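Side-chain contacts in phosphate-binding protein (Unidentified prokaryotic organism, PDB 3W9V), which binds inorganic phosphate as a secreted DING protein of the PstS family of phosphate-transport binding proteins: residues K63-A66 with T67-A70; P260-A264 with A265-N269; T168-F171 with A172-Y175; N42-N45 with Q46-T49. The protein carries 1 engineered substitution. One frame throughout, in Å; residues are numbered along the deposited sequence. Where two conformers were deposited one is given.

Contact 1. Residues K63-A66 with T67-A70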
ATOM      1  N   LYS A  63      -4.330   3.626   6.135  1.00  6.12           N
ATOM      2  CA  LYS A  63      -5.339   4.674   6.190  1.00  6.47           C
ATOM      3  C   LYS A  63      -5.210   5.525   7.444  1.00  6.79           C
ATOM      4  O   LYS A  63      -4.819   5.050   8.516  1.00  7.16           O
ATOM      5  CB  LYS A  63      -6.745   4.090   6.114  1.00  8.29           C
ATOM      6  CG  LYS A  63      -7.140   3.711   4.711  1.00 11.62           C
ATOM      7  CD  LYS A  63      -8.608   3.373   4.601  1.00 10.63           C
ATOM      8  CE  LYS A  63      -9.495   4.568   4.859  1.00 10.96           C
ATOM      9  NZ  LYS A  63     -10.877   4.337   4.351  1.00 10.56           N
ATOM     10  N   LEU A  64      -5.551   6.799   7.315  1.00  6.90           N
ATOM     11  CA  LEU A  64      -5.640   7.657   8.483  1.00  7.40           C
ATOM     12  C   LEU A  64      -6.750   7.151   9.400  1.00  7.37           C
ATOM     13  O   LEU A  64      -7.846   6.828   8.939  1.00  8.27           O
ATOM     14  CB  LEU A  64      -5.912   9.097   8.053  1.00  7.49           C
ATOM     15  CG  LEU A  64      -4.704   9.773   7.396  1.00  7.00           C
ATOM     16  CD1 LEU A  64      -5.136  10.974   6.572  1.00  8.94           C
ATOM     17  CD2 LEU A  64      -3.699  10.187   8.459  1.00  7.85           C
ATOM     18  N   THR A  65      -6.462   7.072  10.694  1.00  7.48           N
ATOM     19  CA  THR A  65      -7.442   6.597  11.663  1.00  7.73           C
ATOM     20  C   THR A  65      -8.379   7.716  12.094  1.00  8.12           C
ATOM     21  O   THR A  65      -8.115   8.892  11.847  1.00  8.42           O
ATOM     22  CB  THR A  65      -6.765   6.060  12.922  1.00  8.31           C
ATOM     23  OG1 THR A  65      -6.149   7.147  13.621  1.00  8.99           O
ATOM     24  CG2 THR A  65      -5.712   5.011  12.569  1.00  9.73           C
ATOM     25  N   ALA A  66      -9.463   7.342  12.766  1.00  9.05           N
ATOM     26  CA  ALA A  66     -10.403   8.326  13.286  1.00  9.56           C
ATOM     27  C   ALA A  66      -9.709   9.323  14.211  1.00  9.65           C
ATOM     28  O   ALA A  66      -9.963  10.524  14.131  1.00  9.98           O
ATOM     29  CB  ALA A  66     -11.549   7.638  14.011  1.00 10.17           C
ATOM     30  N   THR A  67      -8.844   8.826  15.089  1.00 10.29           N
ATOM     31  CA  THR A  67      -8.119   9.691  16.011  1.00 10.28           C
ATOM     32  C   THR A  67      -7.168  10.626  15.264  1.00  8.39           C
ATOM     33  O   THR A  67      -7.092  11.816  15.564  1.00  9.77           O
ATOM     34  CB  THR A  67      -7.347   8.870  17.069  1.00 11.80           C
ATOM     35  OG1 THR A  67      -8.281   8.116  17.856  1.00 13.64           O
ATOM     36  CG2 THR A  67      -6.555   9.781  17.993  1.00 13.95           C
ATOM     37  N   GLU A  68      -6.448  10.092  14.281  1.00  8.07           N
ATOM     38  CA  GLU A  68      -5.537  10.920  13.489  1.00  7.85           C
ATOM     39  C   GLU A  68      -6.278  12.056  12.795  1.00  8.33           C
ATOM     40  O   GLU A  68      -5.847  13.211  12.829  1.00  7.93           O
ATOM     41  CB  GLU A  68      -4.776  10.066  12.468  1.00  7.90           C
ATOM     42  CG  GLU A  68      -3.675   9.225  13.101  1.00  8.25           C
ATOM     43  CD  GLU A  68      -3.106   8.153  12.181  1.00  8.98           C
ATOM     44  OE1 GLU A  68      -3.776   7.750  11.208  1.00  8.17           O
ATOM     45  OE2 GLU A  68      -1.967   7.694  12.443  1.00 11.67           O
ATOM     46  N   LEU A  69      -7.401  11.721  12.173  1.00  8.37           N
ATOM     47  CA  LEU A  69      -8.200  12.713  11.463  1.00  8.58           C
ATOM     48  C   LEU A  69      -8.779  13.768  12.409  1.00  8.45           C
ATOM     49  O   LEU A  69      -8.726  14.963  12.119  1.00  9.04           O
ATOM     50  CB  LEU A  69      -9.315  12.024  10.671  1.00  9.22           C
ATOM     51  CG  LEU A  69      -8.828  11.203   9.473  1.00  9.11           C
ATOM     52  CD1 LEU A  69      -9.917  10.276   8.963  1.00 12.30           C
ATOM     53  CD2 LEU A  69      -8.350  12.120   8.359  1.00 10.37           C
ATOM     54  N   ALA A  70      -9.322  13.327  13.542  1.00  9.28           N
ATOM     55  CA  ALA A  70      -9.943  14.252  14.489  1.00  9.08           C
ATOM     56  C   ALA A  70      -8.913  15.191  15.106  1.00  9.63           C
ATOM     57  O   ALA A  70      -9.167  16.381  15.281  1.00 10.21           O
ATOM     58  CB  ALA A  70     -10.692  13.489  15.574  1.00 11.85           C
TER
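Thr65 and Glu68 hold each other at the start of helix 66-75 by two reciprocal bonds. Thr65 is the N-cap residue. Its OG1 sits between the backbone N and the carbonyl carbon (chi1 68°), turned to the first turn of the helix. There it accepts from Glu68 N at 3.0 Å, and the bond is nearly straight. In return Glu68 OE1 takes the N-H of Thr65 at 2.8 Å, on the anti side of the carboxylate and 27° out of its plane. This exchange is a capping box.

The tight part lies on the inner side. Leu64 CD1 meets Leu69 CD2 at 3.9 Å, the two side chains crossing at about a right angle. Both leucines also rest on Leu83 of strand 83-92. Thr65 O accepts from Leu69 N at 2.9 Å, and Ala66 O takes Ala70 N in the next bond of the helix. The other side is loose: Ala66, Thr67 and Ala70 are exposed there.

Lys36 of helix 32-41 forms a salt bridge with Glu68 OE1. An alanine in place of Glu68 would probably leave Thr65 N without its acceptor and Lys36 without this salt bridge, undoing one half of the capping box. The carboxylate thus serves an N-H and a charge at once, and its negative charge at the N-terminal end probably suits the helix dipole.

Contact 2. Residues P260-A264 with A265-N269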
ATOM      1  N   PRO A 260     -16.004   1.161  -6.513  1.00  9.32           N
ATOM      2  CA  PRO A 260     -16.883   2.335  -6.575  1.00  8.61           C
ATOM      3  C   PRO A 260     -16.182   3.629  -6.166  1.00  8.43           C
ATOM      4  O   PRO A 260     -15.293   3.612  -5.313  1.00  9.28           O
ATOM      5  CB  PRO A 260     -17.993   1.999  -5.572  1.00 13.65           C
ATOM      6  CG  PRO A 260     -17.992   0.507  -5.493  1.00 15.67           C
ATOM      7  CD  PRO A 260     -16.549   0.107  -5.636  1.00 10.95           C
ATOM      8  N   LEU A 261     -16.605   4.744  -6.753  1.00  8.26           N
ATOM      9  CA  LEU A 261     -16.085   6.056  -6.380  1.00  8.55           C
ATOM     10  C   LEU A 261     -16.478   6.415  -4.951  1.00  7.83           C
ATOM     11  O   LEU A 261     -17.467   5.901  -4.429  1.00  8.18           O
ATOM     12  CB  LEU A 261     -16.615   7.124  -7.336  1.00  9.36           C
ATOM     13  CG  LEU A 261     -16.106   7.026  -8.770  1.00 10.03           C
ATOM     14  CD1 LEU A 261     -16.758   8.081  -9.644  1.00 12.50           C
ATOM     15  CD2 LEU A 261     -14.587   7.166  -8.807  1.00  9.68           C
ATOM     16  N   PRO A 262     -15.708   7.309  -4.311  1.00  7.55           N
ATOM     17  CA  PRO A 262     -16.100   7.756  -2.972  1.00  8.03           C
ATOM     18  C   PRO A 262     -17.454   8.462  -3.025  1.00  7.50           C
ATOM     19  O   PRO A 262     -17.725   9.203  -3.967  1.00  8.63           O
ATOM     20  CB  PRO A 262     -15.003   8.758  -2.601  1.00  9.52           C
ATOM     21  CG  PRO A 262     -13.850   8.434  -3.500  1.00  9.82           C
ATOM     22  CD  PRO A 262     -14.483   7.976  -4.778  1.00  8.92           C
ATOM     23  N   ALA A 263     -18.297   8.222  -2.032  1.00  8.30           N
ATOM     24  CA  ALA A 263     -19.632   8.815  -2.018  1.00  7.70           C
ATOM     25  C   ALA A 263     -19.585  10.333  -2.153  1.00  8.41           C
ATOM     26  O   ALA A 263     -19.007  11.018  -1.314  1.00  7.74           O
ATOM     27  CB  ALA A 263     -20.368   8.423  -0.754  1.00  9.19           C
ATOM     28  N   ALA A 264     -20.205  10.841  -3.217  1.00  8.32           N
ATOM     29  CA  ALA A 264     -20.135  12.262  -3.556  1.00  9.18           C
ATOM     30  C   ALA A 264     -20.432  13.200  -2.389  1.00  7.96           C
ATOM     31  O   ALA A 264     -19.696  14.152  -2.155  1.00  8.98           O
ATOM     32  CB  ALA A 264     -21.056  12.573  -4.733  1.00 11.01           C
ATOM     33  N   ALA A 265     -21.504  12.929  -1.651  1.00  8.67           N
ATOM     34  CA  ALA A 265     -21.918  13.839  -0.588  1.00  9.13           C
ATOM     35  C   ALA A 265     -20.904  13.915   0.557  1.00  8.07           C
ATOM     36  O   ALA A 265     -20.886  14.884   1.312  1.00  9.88           O
ATOM     37  CB  ALA A 265     -23.294  13.451  -0.060  1.00 10.72           C
ATOM     38  N   ASP A 266     -20.061  12.894   0.673  1.00  7.97           N
ATOM     39  CA  ASP A 266     -19.093  12.823   1.762  1.00  7.66           C
ATOM     40  C   ASP A 266     -17.655  13.062   1.300  1.00  7.71           C
ATOM     41  O   ASP A 266     -16.717  12.739   2.020  1.00  7.95           O
ATOM     42  CB  ASP A 266     -19.179  11.464   2.477  1.00  9.61           C
ATOM     43  CG  ASP A 266     -20.372  11.362   3.418  1.00 10.06           C
ATOM     44  OD1 ASP A 266     -20.944  12.407   3.780  1.00 12.92           O
ATOM     45  OD2 ASP A 266     -20.717  10.227   3.815  1.00 12.10           O
ATOM     46  N   ARG A 267     -17.461  13.646   0.123  1.00  7.78           N
ATOM     47  CA  ARG A 267     -16.098  13.819  -0.385  1.00  7.33           C
ATOM     48  C   ARG A 267     -15.249  14.823   0.408  1.00  7.25           C
ATOM     49  O   ARG A 267     -14.035  14.891   0.216  1.00  7.46           O
ATOM     50  CB  ARG A 267     -16.086  14.087  -1.896  1.00  7.95           C
ATOM     51  CG  ARG A 267     -16.303  12.810  -2.687  1.00  7.76           C
ATOM     52  CD  ARG A 267     -16.326  13.006  -4.196  1.00  8.47           C
ATOM     53  NE  ARG A 267     -16.899  11.824  -4.829  1.00  8.73           N
ATOM     54  CZ  ARG A 267     -17.103  11.670  -6.133  1.00  7.91           C
ATOM     55  NH1 ARG A 267     -16.721  12.612  -6.986  1.00  9.42           N
ATOM     56  NH2 ARG A 267     -17.671  10.557  -6.584  1.00  9.60           N
ATOM     57  N   GLY A 268     -15.871  15.580   1.309  1.00  7.90           N
ATOM     58  CA  GLY A 268     -15.130  16.402   2.250  1.00  8.88           C
ATOM     59  C   GLY A 268     -14.541  15.618   3.411  1.00  7.60           C
ATOM     60  O   GLY A 268     -13.811  16.177   4.229  1.00  9.48           O
ATOM     61  N   ASN A 269     -14.855  14.329   3.479  1.00  7.58           N
ATOM     62  CA  ASN A 269     -14.331  13.435   4.513  1.00  8.07           C
ATOM     63  C   ASN A 269     -13.206  12.594   3.926  1.00  7.18           C
ATOM     64  O   ASN A 269     -13.461  11.733   3.089  1.00  7.89           O
ATOM     65  CB  ASN A 269     -15.459  12.532   5.029  1.00  8.94           C
ATOM     66  CG  ASN A 269     -14.990  11.514   6.069  1.00  9.39           C
ATOM     67  OD1 ASN A 269     -13.816  11.450   6.429  1.00 10.38           O
ATOM     68  ND2 ASN A 269     -15.927  10.710   6.558  1.00 16.11           N
TER
HETATM   69  O   HOH W   1     -20.487   9.187  -5.631  1.00 12.48           O
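Arg267 reaches back along the chain and grips the carbonyl of Pro262 with two nitrogens. NE donates to Pro262 O at 2.9 Å, and NH2 donates to the same oxygen, also at 2.9 Å. The grip is side-on, and the oxygen lies in the guanidinium plane, only 6° out of it. The two donors use the oxygen differently. NH2 comes in close to the line of the C=O bond, while NE stands above the carbonyl plane. Two bonds to one atom fix the rotation of the guanidinium.

The sides of the group are lined by small apolar parts. Ala264 CB lies over one face, 4.1 Å above the plane and displaced from the centre of the group. Leu261 CB approaches NH2 obliquely at 3.7 Å. The arginine gets there with an extended chain from CG to NE. CG is set beside the backbone N (chi1 -78°) and lies 3.5 Å from Ala263 O.

Next come the bonds that place these groups. Asp266 N donates to Ala263 O at 2.9 Å, and Arg267 N to Ala264 O at 3.2 Å. Water 1 accepts from Ala264 N and takes a weak bond from Arg267 NH2. Farther out, Pro262 packs on Trp346 of helix 344-354 and on Trp273. Arg267 touches Ala349 of the same helix, and its backbone O accepts from Trp273 NE1.

The segment is part of the surface loop between helix 253-257 and strand 277-278. It makes a short 3-10 turn at Ala264 and Ala265, then a type I beta turn from Asp266 to Asn269.

Contact 3. Residues T168-F171 with A172-Y175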
ATOM      1  N   THR A 168      -4.005  -4.492  11.041  1.00  6.24           N
ATOM      2  CA  THR A 168      -3.032  -3.720  11.798  1.00  6.62           C
ATOM      3  C   THR A 168      -1.860  -3.328  10.919  1.00  6.63           C
ATOM      4  O   THR A 168      -1.639  -3.919   9.865  1.00  6.84           O
ATOM      5  CB  THR A 168      -2.528  -4.518  13.029  1.00  7.33           C
ATOM      6  OG1 THR A 168      -1.531  -3.763  13.727  1.00  8.24           O
ATOM      7  CG2 THR A 168      -1.944  -5.847  12.611  1.00  9.33           C
ATOM      8  N   THR A 169      -1.121  -2.314  11.354  1.00  6.44           N
ATOM      9  CA  THR A 169       0.132  -1.948  10.706  1.00  6.82           C
ATOM     10  C   THR A 169       1.332  -2.667  11.315  1.00  6.46           C
ATOM     11  O   THR A 169       2.446  -2.552  10.794  1.00  6.48           O
ATOM     12  CB  THR A 169       0.404  -0.438  10.781  1.00  6.82           C
ATOM     13  OG1 THR A 169       0.501  -0.045  12.154  1.00  9.06           O
ATOM     14  CG2 THR A 169      -0.697   0.353  10.092  1.00  8.63           C
ATOM     15  N   THR A 170       1.113  -3.381  12.420  1.00  6.53           N
ATOM     16  CA  THR A 170       2.187  -4.108  13.088  1.00  7.11           C
ATOM     17  C   THR A 170       1.896  -5.604  13.044  1.00  6.40           C
ATOM     18  O   THR A 170       1.047  -6.106  13.782  1.00  7.29           O
ATOM     19  CB  THR A 170       2.361  -3.622  14.531  1.00  7.73           C
ATOM     20  OG1 THR A 170       1.088  -3.587  15.187  1.00 19.30           O
ATOM     21  CG2 THR A 170       2.899  -2.234  14.506  1.00  8.05           C
ATOM     22  N   PHE A 171       2.596  -6.319  12.173  1.00  6.74           N
ATOM     23  CA  PHE A 171       2.291  -7.726  11.933  1.00  6.73           C
ATOM     24  C   PHE A 171       2.321  -8.563  13.205  1.00  6.22           C
ATOM     25  O   PHE A 171       1.495  -9.463  13.389  1.00  6.46           O
ATOM     26  CB  PHE A 171       3.210  -8.349  10.875  1.00  7.05           C
ATOM     27  CG  PHE A 171       2.799  -9.745  10.511  1.00  6.85           C
ATOM     28  CD1 PHE A 171       1.722  -9.960   9.662  1.00  8.76           C
ATOM     29  CD2 PHE A 171       3.440 -10.844  11.066  1.00  7.99           C
ATOM     30  CE1 PHE A 171       1.305 -11.249   9.353  1.00  9.31           C
ATOM     31  CE2 PHE A 171       3.031 -12.133  10.758  1.00  8.37           C
ATOM     32  CZ  PHE A 171       1.963 -12.336   9.899  1.00 10.05           C
ATOM     33  N   ALA A 172       3.261  -8.250  14.094  1.00  6.36           N
ATOM     34  CA  ALA A 172       3.398  -8.990  15.347  1.00  6.83           C
ATOM     35  C   ALA A 172       2.157  -8.907  16.238  1.00  6.18           C
ATOM     36  O   ALA A 172       2.009  -9.706  17.159  1.00  7.88           O
ATOM     37  CB  ALA A 172       4.613  -8.515  16.111  1.00  7.61           C
ATOM     38  N   ASN A 173       1.289  -7.932  15.985  1.00  6.62           N
ATOM     39  CA  ASN A 173       0.046  -7.757  16.732  1.00  7.08           C
ATOM     40  C   ASN A 173      -1.181  -8.311  16.020  1.00  6.78           C
ATOM     41  O   ASN A 173      -2.287  -8.183  16.539  1.00  8.65           O
ATOM     42  CB  ASN A 173      -0.220  -6.271  16.997  1.00  8.53           C
ATOM     43  CG  ASN A 173       0.793  -5.637  17.923  1.00  7.39           C
ATOM     44  OD1 ASN A 173       1.389  -6.292  18.779  1.00  9.26           O
ATOM     45  ND2 ASN A 173       0.975  -4.331  17.771  1.00 11.67           N
ATOM     46  N   SER A 174      -1.018  -8.899  14.839  1.00  5.94           N
ATOM     47  CA  SER A 174      -2.182  -9.303  14.059  1.00  5.74           C
ATOM     48  C   SER A 174      -2.887 -10.565  14.556  1.00  6.26           C
ATOM     49  O   SER A 174      -4.079 -10.528  14.868  1.00  6.59           O
ATOM     50  CB  SER A 174      -1.827  -9.452  12.579  1.00  6.63           C
ATOM     51  OG  SER A 174      -2.992  -9.784  11.832  1.00  6.26           O
ATOM     52  N   TYR A 175      -2.184 -11.686  14.580  1.00  5.99           N
ATOM     53  CA  TYR A 175      -2.828 -12.955  14.924  1.00  6.25           C
ATOM     54  C   TYR A 175      -3.206 -12.976  16.396  1.00  6.79           C
ATOM     55  O   TYR A 175      -2.399 -12.613  17.260  1.00  7.37           O
ATOM     56  CB  TYR A 175      -1.891 -14.107  14.620  1.00  7.44           C
ATOM     57  CG  TYR A 175      -2.523 -15.481  14.577  1.00  7.22           C
ATOM     58  CD1 TYR A 175      -3.590 -15.762  13.724  1.00  7.50           C
ATOM     59  CD2 TYR A 175      -2.004 -16.523  15.338  1.00  8.47           C
ATOM     60  CE1 TYR A 175      -4.144 -17.038  13.660  1.00  7.39           C
ATOM     61  CE2 TYR A 175      -2.553 -17.798  15.284  1.00  8.56           C
ATOM     62  CZ  TYR A 175      -3.618 -18.048  14.439  1.00  7.94           C
ATOM     63  OH  TYR A 175      -4.159 -19.312  14.366  1.00  8.82           O
TER
HETATM   64  O   HOH W   2       0.511 -12.071  13.697  1.00 11.06           O
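Asn173 folds back on Thr170, and its side chain can be followed outward. CB lies 3.5 Å from Thr170 O. CG stands beside its own backbone N (chi1 -66°), which carries the amide toward the threonine hydroxyl and leaves CG 3.4 Å from Thr170 OG1. At the tip, ND2 reaches Thr170 OG1 at 2.7 Å. The distance is short but the bond is bent, 125° at the hydrogen, and counts as weak.

The backbone does the firmer work. Asn173 N donates to Thr170 O at 2.9 Å, and Ser174 N to Phe171 O. Water 2 extends the turn: it donates to Phe171 O and accepts from Tyr175 N. Thr168 CG2 packs against Ser174 CB at 3.6 Å. The hydroxyl of that serine is bonded to Ala166 O.

On the buried side, Phe171 rests on Thr147 and Thr151 of helix 145-157 and on Phe116 of helix 109-117. Asn173 and Ala172 are exposed.

Thr168 OG1 accepts from Thr170 N at 3.0 Å, which makes an ST turn. It leads into a 3-10 turn, in the loop joining helix 145-157 to strand 186-188.

Contact 4. Residues N42-N45 with Q46-T49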
ATOM      1  N   ASN A  42       3.782  17.561  11.525  1.00  7.84           N
ATOM      2  CA  ASN A  42       4.888  18.302  10.911  1.00  8.12           C
ATOM      3  C   ASN A  42       6.216  17.973  11.579  1.00  6.99           C
ATOM      4  O   ASN A  42       6.902  18.850  12.120  1.00  8.75           O
ATOM      5  CB  ASN A  42       4.638  19.807  10.880  1.00  9.25           C
ATOM      6  CG  ASN A  42       5.681  20.538  10.060  1.00  8.29           C
ATOM      7  OD1 ASN A  42       6.327  19.936   9.201  1.00  9.33           O
ATOM      8  ND2 ASN A  42       5.872  21.825  10.334  1.00 10.24           N
ATOM      9  N   LYS A  43       6.569  16.695  11.535  0.50  8.15           N
ATOM     10  CA  LYS A  43       7.788  16.204  12.163  0.50  8.26           C
ATOM     11  C   LYS A  43       8.739  15.632  11.122  0.50  7.87           C
ATOM     12  O   LYS A  43       8.707  14.437  10.814  0.50  7.39           O
ATOM     13  CB  LYS A  43       7.463  15.156  13.233  0.50  9.71           C
ATOM     14  CG  LYS A  43       7.018  15.743  14.568  0.50 10.15           C
ATOM     15  CD  LYS A  43       6.774  14.645  15.593  0.50 10.75           C
ATOM     16  CE  LYS A  43       6.551  15.218  16.984  0.50 14.83           C
ATOM     17  NZ  LYS A  43       5.383  16.138  17.039  0.50 21.76           N
ATOM     18  N   TYR A  44       9.588  16.499  10.585  1.00  7.49           N
ATOM     19  CA  TYR A  44      10.575  16.079   9.607  1.00  7.52           C
ATOM     20  C   TYR A  44      11.573  15.091  10.218  1.00  6.05           C
ATOM     21  O   TYR A  44      12.231  14.357   9.498  1.00  6.86           O
ATOM     22  CB  TYR A  44      11.297  17.291   9.001  1.00  7.88           C
ATOM     23  CG  TYR A  44      12.117  16.949   7.770  1.00  7.17           C
ATOM     24  CD1 TYR A  44      11.554  16.995   6.502  1.00  8.84           C
ATOM     25  CD2 TYR A  44      13.441  16.556   7.883  1.00  7.67           C
ATOM     26  CE1 TYR A  44      12.290  16.667   5.379  1.00  9.20           C
ATOM     27  CE2 TYR A  44      14.186  16.226   6.770  1.00  8.65           C
ATOM     28  CZ  TYR A  44      13.610  16.284   5.517  1.00  7.86           C
ATOM     29  OH  TYR A  44      14.366  15.956   4.418  1.00  9.08           O
ATOM     30  N   ASN A  45      11.672  15.062  11.547  1.00  6.81           N
ATOM     31  CA  ASN A  45      12.590  14.127  12.197  1.00  6.61           C
ATOM     32  C   ASN A  45      12.297  12.661  11.874  1.00  6.10           C
ATOM     33  O   ASN A  45      13.182  11.822  12.012  1.00  7.59           O
ATOM     34  CB  ASN A  45      12.684  14.356  13.714  1.00  6.77           C
ATOM     35  CG  ASN A  45      11.486  13.816  14.477  1.00  6.69           C
ATOM     36  OD1 ASN A  45      10.376  13.689  13.948  1.00  8.08           O
ATOM     37  ND2 ASN A  45      11.707  13.500  15.742  1.00  8.32           N
ATOM     38  N   GLN A  46      11.083  12.364  11.398  1.00  6.43           N
ATOM     39  CA  GLN A  46      10.751  11.010  10.948  1.00  6.78           C
ATOM     40  C   GLN A  46      11.368  10.688   9.588  1.00  7.53           C
ATOM     41  O   GLN A  46      11.397   9.521   9.177  1.00  8.19           O
ATOM     42  CB  GLN A  46       9.235  10.827  10.877  1.00  8.01           C
ATOM     43  CG  GLN A  46       8.524  11.116  12.190  1.00 10.73           C
ATOM     44  CD  GLN A  46       9.036  10.250  13.324  1.00 10.89           C
ATOM     45  OE1 GLN A  46       8.946   9.019  13.271  1.00 15.91           O
ATOM     46  NE2 GLN A  46       9.587  10.883  14.350  1.00 10.35           N
ATOM     47  N   PHE A  47      11.834  11.730   8.895  1.00  7.07           N
ATOM     48  CA  PHE A  47      12.465  11.602   7.578  1.00  7.64           C
ATOM     49  C   PHE A  47      13.989  11.735   7.658  1.00  8.10           C
ATOM     50  O   PHE A  47      14.714  11.105   6.891  1.00 12.10           O
ATOM     51  CB  PHE A  47      11.945  12.672   6.606  1.00  7.48           C
ATOM     52  CG  PHE A  47      10.502  12.512   6.197  1.00  6.90           C
ATOM     53  CD1 PHE A  47       9.790  11.348   6.449  1.00  7.88           C
ATOM     54  CD2 PHE A  47       9.863  13.547   5.529  1.00  9.34           C
ATOM     55  CE1 PHE A  47       8.453  11.234   6.050  1.00  9.16           C
ATOM     56  CE2 PHE A  47       8.536  13.435   5.131  1.00  9.13           C
ATOM     57  CZ  PHE A  47       7.835  12.282   5.393  1.00  9.17           C
ATOM     58  N   GLY A  48      14.480  12.575   8.561  1.00  8.40           N
ATOM     59  CA  GLY A  48      15.906  12.826   8.655  1.00  9.56           C
ATOM     60  C   GLY A  48      16.216  13.785   9.781  1.00  8.70           C
ATOM     61  O   GLY A  48      15.319  14.241  10.488  1.00  9.93           O
ATOM     62  N   THR A  49      17.491  14.123   9.933  1.00  9.32           N
ATOM     63  CA  THR A  49      17.905  14.936  11.064  1.00  9.10           C
ATOM     64  C   THR A  49      17.751  16.445  10.852  1.00  9.79           C
ATOM     65  O   THR A  49      17.806  17.199  11.818  1.00  9.57           O
ATOM     66  CB  THR A  49      19.349  14.619  11.478  1.00 10.76           C
ATOM     67  OG1 THR A  49      20.218  14.854  10.366  1.00 11.57           O
ATOM     68  CG2 THR A  49      19.473  13.166  11.915  1.00 12.92           C
TER
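The Tyr44 ring has Phe47 CB over the centre of one face, 4.0 Å from the centroid, a CH-pi contact. The Phe47 ring turns its edge to the same tyrosine. The pair is T-shaped, with centroids 5.7 Å apart and planes at 79°. At that edge Phe47 CD2 meets Tyr44 CE1 at 4.0 Å, near the phenylalanine plane. With CG opposite the backbone N (chi1 -167°), the tyrosine ring swings beneath the turn and comes under Phe47.

Both rings also touch Ile28 of strand 28-29, and Phe47 reaches Ala38 of helix 32-41. The segment follows directly on that helix. Asn42 has positive phi and ends it in a Schellman motif, and a short 3-10 turn begins at Tyr44. Tyr44 O is the acceptor that ties this turn together. It takes Phe47 N at 2.7 Å from above its carbonyl plane and Gly48 N at 3.0 Å in that plane. Gln46 N donates to Lys43 O, and Asn45 CA makes a CA-H...O contact with Gly48 O.

On the outer side two amides lie side by side, with planes 67° apart. Gln46 NE2 donates to Asn45 OD1 at 2.9 Å, standing above the asparagine amide plane. The bend at chi2 of Gln46 brings NE2 alongside Asn45, within reach of OD1. An alanine at Gln46 would probably leave Asn45 OD1 without this donor and its amide freer to turn. The CG of Gln46 also packs 3.6 Å from Lys43 O, and the side chain touches Lys34 and Ile37 of helix 32-41.

How the contacts relate
Along the chain the order is contact 4, contact 1, contact 3, contact 2. All four are local turns or helix ends within the PBP superfamily domain, and no two touch. Contacts 1 and 4 have centres about 20 Å apart and share helix 32-41: contact 4 follows its end, while contact 1 packs on its side. Contact 1 lies about 17 Å from contact 2 and about 18 Å from contact 3, centre to centre. Lys63 of contact 1 is linked to Asp271 and Val274, just beyond contact 2. Glu148 of helix 145-157 bonds Lys63 N and touches Thr169 of contact 3. The contacts thus shape separate parts of the fold, with contact 1 tied to the others through shared partners.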